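Local coordinates for two-domain protein containing predicted PHP-like metal-dependent phosphoesterase (Bacteroides vulgatus ATCC 8482, PDB 3E38) that binds zinc ions in a PHP-like domain and is probably a metal-dependent phosphoesterase, perhaps acting as a 5'-3' exonuclease on DNA or RNA, at residues Glu209-Phe217 / Ala229-His240. Sequence-based numbering, arbitrary orientation.
Sequences EHRTMTFVF and ALDNRRTAAYFH
Strands 213-217 and 235-239 pair antiparallel, their axes 4.6 Å apart, with Met-213–Tyr-238 and Phe-215–Ala-236 as hydrogen-bonded pairs. Phe-217 N continues the ladder to Arg-234 O. Just before the first strand, the His-210 imidazole lies flat over the phenol ring of Tyr-238 in an offset stack, centroids 3.7 Å apart and planes at 9°. Histidine suits this place because it both stacks and bonds: ND1 donates to Arg-211 O, 2.9 Å away and tilted from the ring plane, and this bond and the stack hold the ring. At its edge NE2 comes implausibly close to His-240 O (2.4 Å), a bond of doubtful length. The strand pairing sets Tyr-238 CB over the Phe-215 face, 4.2 Å from the centroid, while a chi1 of -176° swings the Tyr-238 ring against His-210, an edge touching Met-213 CG. A serine in place of Tyr-238 would probably cost His-210 its stacking partner and open a gap beside Phe-215. At the far end Arg-234 reaches back, NH1 giving a nearly straight bond (168°) to Phe-217 O in the guanidinium plane, while NH2 pairs with Glu-228. The Phe-217 ring lies obliquely over the backbone from Arg-234 to Ala-236, CD2 3.4 Å from Arg-234 O; small Ala-236 adds one loose contact. A Schellman motif at Arg-233 ends helix 223-231 and leads into strand 235-239, which joins strand 242-244, as 213-218 joins 17-22, at one end of the PHP domain's mixed sheet.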
# COMPACT_ATOMS: atom_id res chain seq x y z
N GLU B 209 8.61 -5.10 -0.59
CA GLU B 209 9.53 -6.12 -1.12
C GLU B 209 10.44 -5.51 -2.17
O GLU B 209 10.16 -4.49 -2.76
CB GLU B 209 8.77 -7.30 -1.72
CG GLU B 209 7.98 -8.09 -0.71
CD GLU B 209 7.31 -9.29 -1.32
OE1 GLU B 209 7.61 -9.65 -2.49
OE2 GLU B 209 6.46 -9.87 -0.60
N HIS B 210 11.56 -6.16 -2.39
CA HIS B 210 12.54 -5.69 -3.38
C HIS B 210 13.15 -6.84 -4.10
O HIS B 210 13.34 -7.94 -3.56
CB HIS B 210 13.66 -4.90 -2.67
CG HIS B 210 14.46 -5.76 -1.75
ND1 HIS B 210 15.51 -6.52 -2.20
CD2 HIS B 210 14.28 -6.08 -0.45
CE1 HIS B 210 16.00 -7.23 -1.20
NE2 HIS B 210 15.27 -6.99 -0.12
N ARG B 211 13.58 -6.56 -5.32
CA ARG B 211 14.15 -7.61 -6.13
C ARG B 211 15.43 -8.06 -5.48
O ARG B 211 16.17 -7.25 -4.96
CB ARG B 211 14.43 -7.14 -7.56
CG ARG B 211 15.75 -6.39 -7.76
CD ARG B 211 16.17 -6.41 -9.22
NE ARG B 211 15.41 -5.43 -9.96
CZ ARG B 211 15.35 -5.35 -11.28
NH1 ARG B 211 16.00 -6.21 -12.03
NH2 ARG B 211 14.62 -4.38 -11.83
N THR B 212 15.67 -9.37 -5.48
CA THR B 212 16.93 -9.91 -4.98
C THR B 212 18.05 -9.35 -5.83
O THR B 212 17.97 -9.26 -7.04
CB THR B 212 16.89 -11.44 -5.01
OG1 THR B 212 15.84 -11.84 -4.13
CG2 THR B 212 18.21 -12.07 -4.57
N MSE B 213 19.08 -8.89 -5.18
CA MSE B 213 20.14 -8.24 -5.92
C MSE B 213 21.48 -8.33 -5.26
O MSE B 213 21.63 -8.97 -4.25
CB MSE B 213 19.78 -6.75 -6.07
CG MSE B 213 19.80 -5.98 -4.74
SE MSE B 213 19.25 -4.11 -4.96
CE MSE B 213 17.37 -4.45 -5.37
N THR B 214 22.46 -7.67 -5.86
CA THR B 214 23.84 -7.66 -5.30
C THR B 214 24.37 -6.27 -5.06
O THR B 214 24.30 -5.38 -5.92
CB THR B 214 24.87 -8.40 -6.20
OG1 THR B 214 24.42 -9.72 -6.48
CG2 THR B 214 26.23 -8.47 -5.57
N PHE B 215 24.81 -6.06 -3.84
CA PHE B 215 25.53 -4.84 -3.51
C PHE B 215 26.99 -5.06 -3.92
O PHE B 215 27.66 -6.03 -3.45
CB PHE B 215 25.47 -4.47 -2.02
CG PHE B 215 24.12 -4.07 -1.54
CD1 PHE B 215 23.14 -3.72 -2.45
CD2 PHE B 215 23.87 -3.93 -0.18
CE1 PHE B 215 21.88 -3.34 -2.01
CE2 PHE B 215 22.61 -3.53 0.28
CZ PHE B 215 21.62 -3.24 -0.63
N VAL B 216 27.47 -4.17 -4.79
CA VAL B 216 28.86 -4.20 -5.28
C VAL B 216 29.62 -2.96 -4.81
O VAL B 216 29.24 -1.81 -5.10
CB VAL B 216 28.94 -4.33 -6.84
CG1 VAL B 216 30.40 -4.52 -7.32
CG2 VAL B 216 28.08 -5.49 -7.36
N PHE B 217 30.71 -3.20 -4.09
CA PHE B 217 31.54 -2.11 -3.54
C PHE B 217 32.72 -1.82 -4.45
O PHE B 217 33.80 -2.42 -4.36
CB PHE B 217 31.97 -2.42 -2.11
CG PHE B 217 30.84 -2.90 -1.25
CD1 PHE B 217 29.91 -2.02 -0.74
CD2 PHE B 217 30.69 -4.25 -0.97
CE1 PHE B 217 28.87 -2.47 0.05
CE2 PHE B 217 29.67 -4.68 -0.19
CZ PHE B 217 28.76 -3.79 0.31
N ALA B 229 35.49 -5.12 -8.52
CA ALA B 229 34.80 -5.47 -7.27
C ALA B 229 34.50 -6.98 -7.25
O ALA B 229 34.79 -7.69 -6.27
CB ALA B 229 33.49 -4.69 -7.12
N LEU B 230 33.95 -7.44 -8.35
CA LEU B 230 33.55 -8.85 -8.47
C LEU B 230 34.75 -9.74 -8.42
O LEU B 230 34.68 -10.83 -7.88
CB LEU B 230 32.76 -9.17 -9.75
CG LEU B 230 31.42 -8.47 -9.97
CD1 LEU B 230 30.85 -8.77 -11.38
CD2 LEU B 230 30.44 -8.89 -8.89
N ASP B 231 35.85 -9.26 -8.98
CA ASP B 231 37.05 -10.09 -9.06
C ASP B 231 37.62 -10.29 -7.70
O ASP B 231 38.32 -11.29 -7.41
CB ASP B 231 38.13 -9.46 -9.94
CG ASP B 231 37.82 -9.57 -11.42
OD1 ASP B 231 36.97 -10.39 -11.79
OD2 ASP B 231 38.46 -8.85 -12.21
N ASN B 232 37.30 -9.33 -6.87
CA ASN B 232 37.86 -9.24 -5.52
C ASN B 232 36.87 -9.55 -4.43
O ASN B 232 37.10 -9.26 -3.27
CB ASN B 232 38.49 -7.86 -5.35
CG ASN B 232 39.78 -7.71 -6.13
OD1 ASN B 232 40.77 -8.42 -5.86
ND2 ASN B 232 39.80 -6.78 -7.08
N ARG B 233 35.75 -10.12 -4.86
CA ARG B 233 34.62 -10.56 -4.01
C ARG B 233 34.00 -9.50 -3.10
O ARG B 233 33.48 -9.80 -2.02
CB ARG B 233 35.08 -11.72 -3.15
CG ARG B 233 35.90 -12.76 -3.92
CD ARG B 233 36.77 -13.54 -2.95
NE ARG B 233 37.67 -12.63 -2.23
CZ ARG B 233 38.88 -12.25 -2.64
NH1 ARG B 233 39.39 -12.70 -3.79
NH2 ARG B 233 39.60 -11.42 -1.90
N ARG B 234 34.06 -8.27 -3.57
CA ARG B 234 33.58 -7.09 -2.84
C ARG B 234 32.13 -6.84 -3.17
O ARG B 234 31.71 -5.87 -3.82
CB ARG B 234 34.48 -5.89 -3.14
CG ARG B 234 34.72 -5.06 -1.90
CD ARG B 234 35.61 -3.87 -2.15
NE ARG B 234 36.93 -4.23 -2.68
CZ ARG B 234 37.33 -3.98 -3.92
NH1 ARG B 234 36.53 -3.39 -4.80
NH2 ARG B 234 38.56 -4.33 -4.29
N THR B 235 31.37 -7.81 -2.68
CA THR B 235 29.90 -7.93 -2.82
C THR B 235 29.23 -8.41 -1.55
O THR B 235 29.85 -8.93 -0.60
CB THR B 235 29.52 -9.01 -3.88
OG1 THR B 235 29.97 -10.31 -3.43
CG2 THR B 235 30.17 -8.72 -5.28
N ALA B 236 27.92 -8.24 -1.58
CA ALA B 236 26.98 -8.78 -0.58
C ALA B 236 25.66 -8.96 -1.28
O ALA B 236 25.24 -8.09 -2.06
CB ALA B 236 26.81 -7.87 0.64
N ALA B 237 25.04 -10.11 -1.06
CA ALA B 237 23.70 -10.39 -1.60
C ALA B 237 22.58 -9.86 -0.66
O ALA B 237 22.55 -10.08 0.53
CB ALA B 237 23.54 -11.88 -1.91
N TYR B 238 21.66 -9.16 -1.28
CA TYR B 238 20.51 -8.57 -0.64
C TYR B 238 19.27 -9.28 -1.09
O TYR B 238 18.84 -9.17 -2.22
CB TYR B 238 20.43 -7.11 -1.01
CG TYR B 238 19.32 -6.33 -0.32
CD1 TYR B 238 18.95 -6.60 0.99
CD2 TYR B 238 18.71 -5.27 -0.97
CE1 TYR B 238 17.97 -5.88 1.59
CE2 TYR B 238 17.74 -4.55 -0.36
CZ TYR B 238 17.37 -4.84 0.91
OH TYR B 238 16.37 -4.06 1.52
N PHE B 239 18.71 -9.99 -0.14
CA PHE B 239 17.62 -10.93 -0.33
C PHE B 239 16.57 -10.76 0.73
O PHE B 239 16.81 -11.04 1.90
CB PHE B 239 18.23 -12.34 -0.19
CG PHE B 239 17.20 -13.43 -0.18
CD1 PHE B 239 16.63 -13.87 -1.37
CD2 PHE B 239 16.78 -13.98 1.00
CE1 PHE B 239 15.69 -14.83 -1.35
CE2 PHE B 239 15.85 -14.98 1.01
CZ PHE B 239 15.30 -15.40 -0.17
N HIS B 240 15.40 -10.28 0.32
CA HIS B 240 14.35 -10.10 1.29
C HIS B 240 14.95 -9.18 2.34
O HIS B 240 15.45 -8.12 2.00
CB HIS B 240 13.94 -11.47 1.84
CG HIS B 240 13.16 -12.30 0.84
ND1 HIS B 240 12.47 -13.44 1.17
CD2 HIS B 240 12.91 -12.09 -0.48
CE1 HIS B 240 11.89 -13.94 0.09
NE2 HIS B 240 12.14 -13.13 -0.93
O HOH W 1 14.70 -10.04 -2.41